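Nicotinate phosphoribosyltransferase (Vibrio cholerae, PDB 4HL7) probably catalyses the ATP-driven joining of nicotinate to a phosphoribosyl group, yielding nicotinate ribonucleotide for NAD(+) biosynthesis. Local coordinates at residues I24-H32 / H84-L93. Numbering follows the deposited sequence.
Sequences INMMQAIHH and HLKATFLQSL
A knob-into-hole contact centred on Phe89 joins two helices of the N-terminal domain: its ring enters a hole on helix 21-33 formed by Ile24, Met27, Gln28 and His31. The axes of the two helical segments pass 10.5 Å apart at 105°. Gln28 CB makes a CH-pi contact over one face of the phenyl ring, 3.9 Å from its centroid. The extended selenomethionine Met27 crosses the ring edge at about a right angle, its SE near the ring plane in a Met-aromatic contact, and its CE reaches Leu93 CD2 at 3.7 Å. With CG anti to the backbone N (chi1 166°), the imidazole of His31 offers a face to the edge of Phe89, a T-shaped pair with planes at 63°.

Beside the ring, the Gln28 amide bridges the turn leading into helix 87-93. Its OE1 accepts a nearly straight bond, in the carbonyl plane on a lone pair, from N of the N-cap residue Lys86; the modelled 2.5 Å is unusually short and its exact length doubtful. Its NE2 donates to His84 O at 3.2 Å, fixing the rotation of the amide. Leu85 extends the packing toward the start of segment 24-32, its CD1 3.9 Å from Ile24 CG2.

Arg126 NE hydrogen-bonds to His31 ND1, Tyr216 OH to Asn25 OD1, and Lys86 NZ to Ala258 O. Helix 21-33 lies between helix 87-93, whose Leu90 and Leu93 pack on helix 72-81, and helix 232-241, where Trp234 meets Ala29 and Ile30.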
loop_
_atom_site.group_PDB
_atom_site.type_symbol
_atom_site.label_atom_id
_atom_site.label_comp_id
_atom_site.label_asym_id
_atom_site.label_seq_id
_atom_site.Cartn_x
_atom_site.Cartn_y
_atom_site.Cartn_z
ATOM N N ILE A 24 -4.478 4.195 9.147
ATOM C CA ILE A 24 -5.213 4.887 10.214
ATOM C C ILE A 24 -6.639 5.183 9.771
ATOM O O ILE A 24 -7.618 5.055 10.551
ATOM C CB ILE A 24 -4.474 6.191 10.666
ATOM C CG1 ILE A 24 -3.287 5.787 11.580
ATOM C CG2 ILE A 24 -5.416 7.129 11.473
ATOM C CD1 ILE A 24 -2.474 6.986 12.120
ATOM N N ASN A 25 -6.779 5.617 8.519
ATOM C CA ASN A 25 -8.100 5.914 8.059
ATOM C C ASN A 25 -9.011 4.674 8.080
ATOM O O ASN A 25 -10.140 4.736 8.612
ATOM C CB ASN A 25 -8.029 6.561 6.675
ATOM C CG ASN A 25 -7.243 7.842 6.685
ATOM O OD1 ASN A 25 -6.920 8.419 7.766
ATOM N ND2 ASN A 25 -6.869 8.306 5.463
HETATM N N MSE A 26 -8.520 3.539 7.561
HETATM C CA MSE A 26 -9.272 2.316 7.568
HETATM C C MSE A 26 -9.459 1.862 9.004
HETATM O O MSE A 26 -10.504 1.318 9.341
HETATM C CB MSE A 26 -8.513 1.275 6.735
HETATM C CG MSE A 26 -9.359 0.109 6.396
HETATM SE SE MSE A 26 -8.261 -0.829 5.016
HETATM C CE MSE A 26 -7.575 0.156 3.913
HETATM N N MSE A 27 -8.506 2.149 9.886
HETATM C CA MSE A 27 -8.744 1.795 11.306
HETATM C C MSE A 27 -9.971 2.488 11.863
HETATM O O MSE A 27 -10.723 1.920 12.683
HETATM C CB MSE A 27 -7.492 2.192 12.112
HETATM C CG MSE A 27 -7.635 1.685 13.569
HETATM SE SE MSE A 27 -5.986 2.290 14.486
HETATM C CE MSE A 27 -6.260 1.739 16.345
ATOM N N GLN A 28 -10.194 3.740 11.475
ATOM C CA GLN A 28 -11.454 4.397 11.865
ATOM C C GLN A 28 -12.670 3.675 11.368
ATOM O O GLN A 28 -13.681 3.529 12.129
ATOM C CB GLN A 28 -11.541 5.893 11.495
ATOM C CG GLN A 28 -13.011 6.367 11.631
ATOM C CD GLN A 28 -13.145 7.837 11.639
ATOM O OE1 GLN A 28 -12.564 8.518 12.497
ATOM N NE2 GLN A 28 -13.873 8.367 10.666
ATOM N N ALA A 29 -12.655 3.220 10.109
ATOM C CA ALA A 29 -13.862 2.583 9.566
ATOM C C ALA A 29 -14.111 1.246 10.251
ATOM O O ALA A 29 -15.240 0.855 10.564
ATOM C CB ALA A 29 -13.744 2.373 8.042
ATOM N N ILE A 30 -13.026 0.570 10.566
ATOM C CA ILE A 30 -13.098 -0.770 11.253
ATOM C C ILE A 30 -13.556 -0.521 12.711
ATOM O O ILE A 30 -14.405 -1.280 13.262
ATOM C CB ILE A 30 -11.714 -1.468 11.237
ATOM C CG1 ILE A 30 -11.386 -1.864 9.787
ATOM C CG2 ILE A 30 -11.699 -2.754 12.127
ATOM C CD1 ILE A 30 -9.883 -2.074 9.580
ATOM N N HIS A 31 -13.031 0.522 13.329
ATOM C CA HIS A 31 -13.448 0.926 14.714
ATOM C C HIS A 31 -14.957 1.131 14.759
ATOM O O HIS A 31 -15.635 0.684 15.691
ATOM C CB HIS A 31 -12.658 2.191 15.118
ATOM C CG HIS A 31 -13.173 2.915 16.304
ATOM N ND1 HIS A 31 -12.732 2.663 17.560
ATOM C CD2 HIS A 31 -14.063 4.000 16.407
ATOM C CE1 HIS A 31 -13.335 3.509 18.427
ATOM N NE2 HIS A 31 -14.145 4.324 17.720
ATOM N N HIS A 32 -15.474 1.781 13.733
ATOM C CA HIS A 32 -16.875 2.144 13.689
ATOM C C HIS A 32 -17.767 0.961 13.433
ATOM O O HIS A 32 -18.766 0.756 14.169
ATOM C CB HIS A 32 -17.074 3.221 12.602
ATOM C CG HIS A 32 -18.469 3.777 12.586
ATOM N ND1 HIS A 32 -18.874 4.751 13.446
ATOM C CD2 HIS A 32 -19.581 3.422 11.822
ATOM C CE1 HIS A 32 -20.177 5.019 13.224
ATOM N NE2 HIS A 32 -20.620 4.183 12.248
ATOM N N HIS A 84 -11.695 14.354 8.530
ATOM C CA HIS A 84 -12.708 13.297 8.401
ATOM C C HIS A 84 -12.597 12.161 9.392
ATOM O O HIS A 84 -13.474 11.319 9.450
ATOM C CB HIS A 84 -12.856 12.833 6.934
ATOM C CG HIS A 84 -13.396 13.938 6.067
ATOM N ND1 HIS A 84 -14.639 14.431 6.241
ATOM C CD2 HIS A 84 -12.765 14.763 5.147
ATOM C CE1 HIS A 84 -14.806 15.501 5.422
ATOM N NE2 HIS A 84 -13.663 15.697 4.756
ATOM N N LEU A 85 -11.513 12.159 10.191
ATOM C CA LEU A 85 -11.429 11.300 11.374
ATOM C C LEU A 85 -12.341 11.810 12.529
ATOM O O LEU A 85 -12.349 12.980 12.829
ATOM C CB LEU A 85 -9.962 11.169 11.835
ATOM C CG LEU A 85 -9.081 10.475 10.730
ATOM C CD1 LEU A 85 -7.660 10.334 11.273
ATOM C CD2 LEU A 85 -9.625 9.141 10.306
ATOM N N LYS A 86 -13.113 10.915 13.119
ATOM C CA LYS A 86 -14.110 11.319 14.115
ATOM C C LYS A 86 -13.369 11.632 15.435
ATOM O O LYS A 86 -12.401 10.941 15.785
ATOM C CB LYS A 86 -15.141 10.230 14.316
ATOM C CG LYS A 86 -16.078 9.972 13.126
ATOM C CD LYS A 86 -16.844 8.693 13.389
ATOM C CE LYS A 86 -18.129 8.566 12.549
ATOM N NZ LYS A 86 -17.840 8.645 11.105
ATOM N N ALA A 87 -13.768 12.713 16.119
ATOM C CA ALA A 87 -13.206 13.035 17.450
ATOM C C ALA A 87 -13.223 11.827 18.440
ATOM O O ALA A 87 -12.276 11.663 19.246
ATOM C CB ALA A 87 -13.957 14.218 18.047
ATOM N N THR A 88 -14.308 11.053 18.451
ATOM C CA THR A 88 -14.412 9.872 19.318
ATOM C C THR A 88 -13.341 8.846 18.982
ATOM O O THR A 88 -12.723 8.254 19.894
ATOM C CB THR A 88 -15.792 9.169 19.294
ATOM O OG1 THR A 88 -16.194 8.901 17.941
ATOM C CG2 THR A 88 -16.861 10.064 20.017
ATOM N N PHE A 89 -13.105 8.632 17.698
ATOM C CA PHE A 89 -12.022 7.709 17.304
ATOM C C PHE A 89 -10.654 8.258 17.729
ATOM O O PHE A 89 -9.816 7.507 18.272
ATOM C CB PHE A 89 -12.050 7.370 15.791
ATOM C CG PHE A 89 -10.794 6.692 15.309
ATOM C CD1 PHE A 89 -10.524 5.331 15.673
ATOM C CD2 PHE A 89 -9.888 7.360 14.521
ATOM C CE1 PHE A 89 -9.386 4.684 15.182
ATOM C CE2 PHE A 89 -8.706 6.715 14.092
ATOM C CZ PHE A 89 -8.493 5.381 14.400
ATOM N N LEU A 90 -10.408 9.543 17.495
ATOM C CA LEU A 90 -9.085 10.091 17.830
ATOM C C LEU A 90 -8.865 10.044 19.350
ATOM O O LEU A 90 -7.737 9.822 19.805
ATOM C CB LEU A 90 -8.907 11.526 17.344
ATOM C CG LEU A 90 -8.849 11.623 15.795
ATOM C CD1 LEU A 90 -8.597 13.007 15.260
ATOM C CD2 LEU A 90 -7.666 10.754 15.332
ATOM N N GLN A 91 -9.929 10.304 20.122
ATOM C CA GLN A 91 -9.797 10.182 21.601
ATOM C C GLN A 91 -9.403 8.752 22.043
ATOM O O GLN A 91 -8.579 8.598 22.964
ATOM C CB GLN A 91 -11.070 10.711 22.332
ATOM C CG GLN A 91 -11.132 12.235 22.239
ATOM N N SER A 92 -9.943 7.747 21.367
ATOM C CA SER A 92 -9.594 6.348 21.652
ATOM C C SER A 92 -8.107 6.043 21.347
ATOM O O SER A 92 -7.496 5.226 22.041
ATOM C CB SER A 92 -10.585 5.353 21.008
ATOM O OG SER A 92 -10.231 5.023 19.669
ATOM N N LEU A 93 -7.503 6.750 20.381
ATOM C CA LEU A 93 -6.011 6.584 20.089
ATOM C C LEU A 93 -5.100 6.978 21.239
ATOM O O LEU A 93 -3.970 6.465 21.369
ATOM C CB LEU A 93 -5.629 7.362 18.870
ATOM C CG LEU A 93 -6.253 6.807 17.629
ATOM C CD1 LEU A 93 -5.463 7.453 16.468
ATOM C CD2 LEU A 93 -6.026 5.271 17.552
#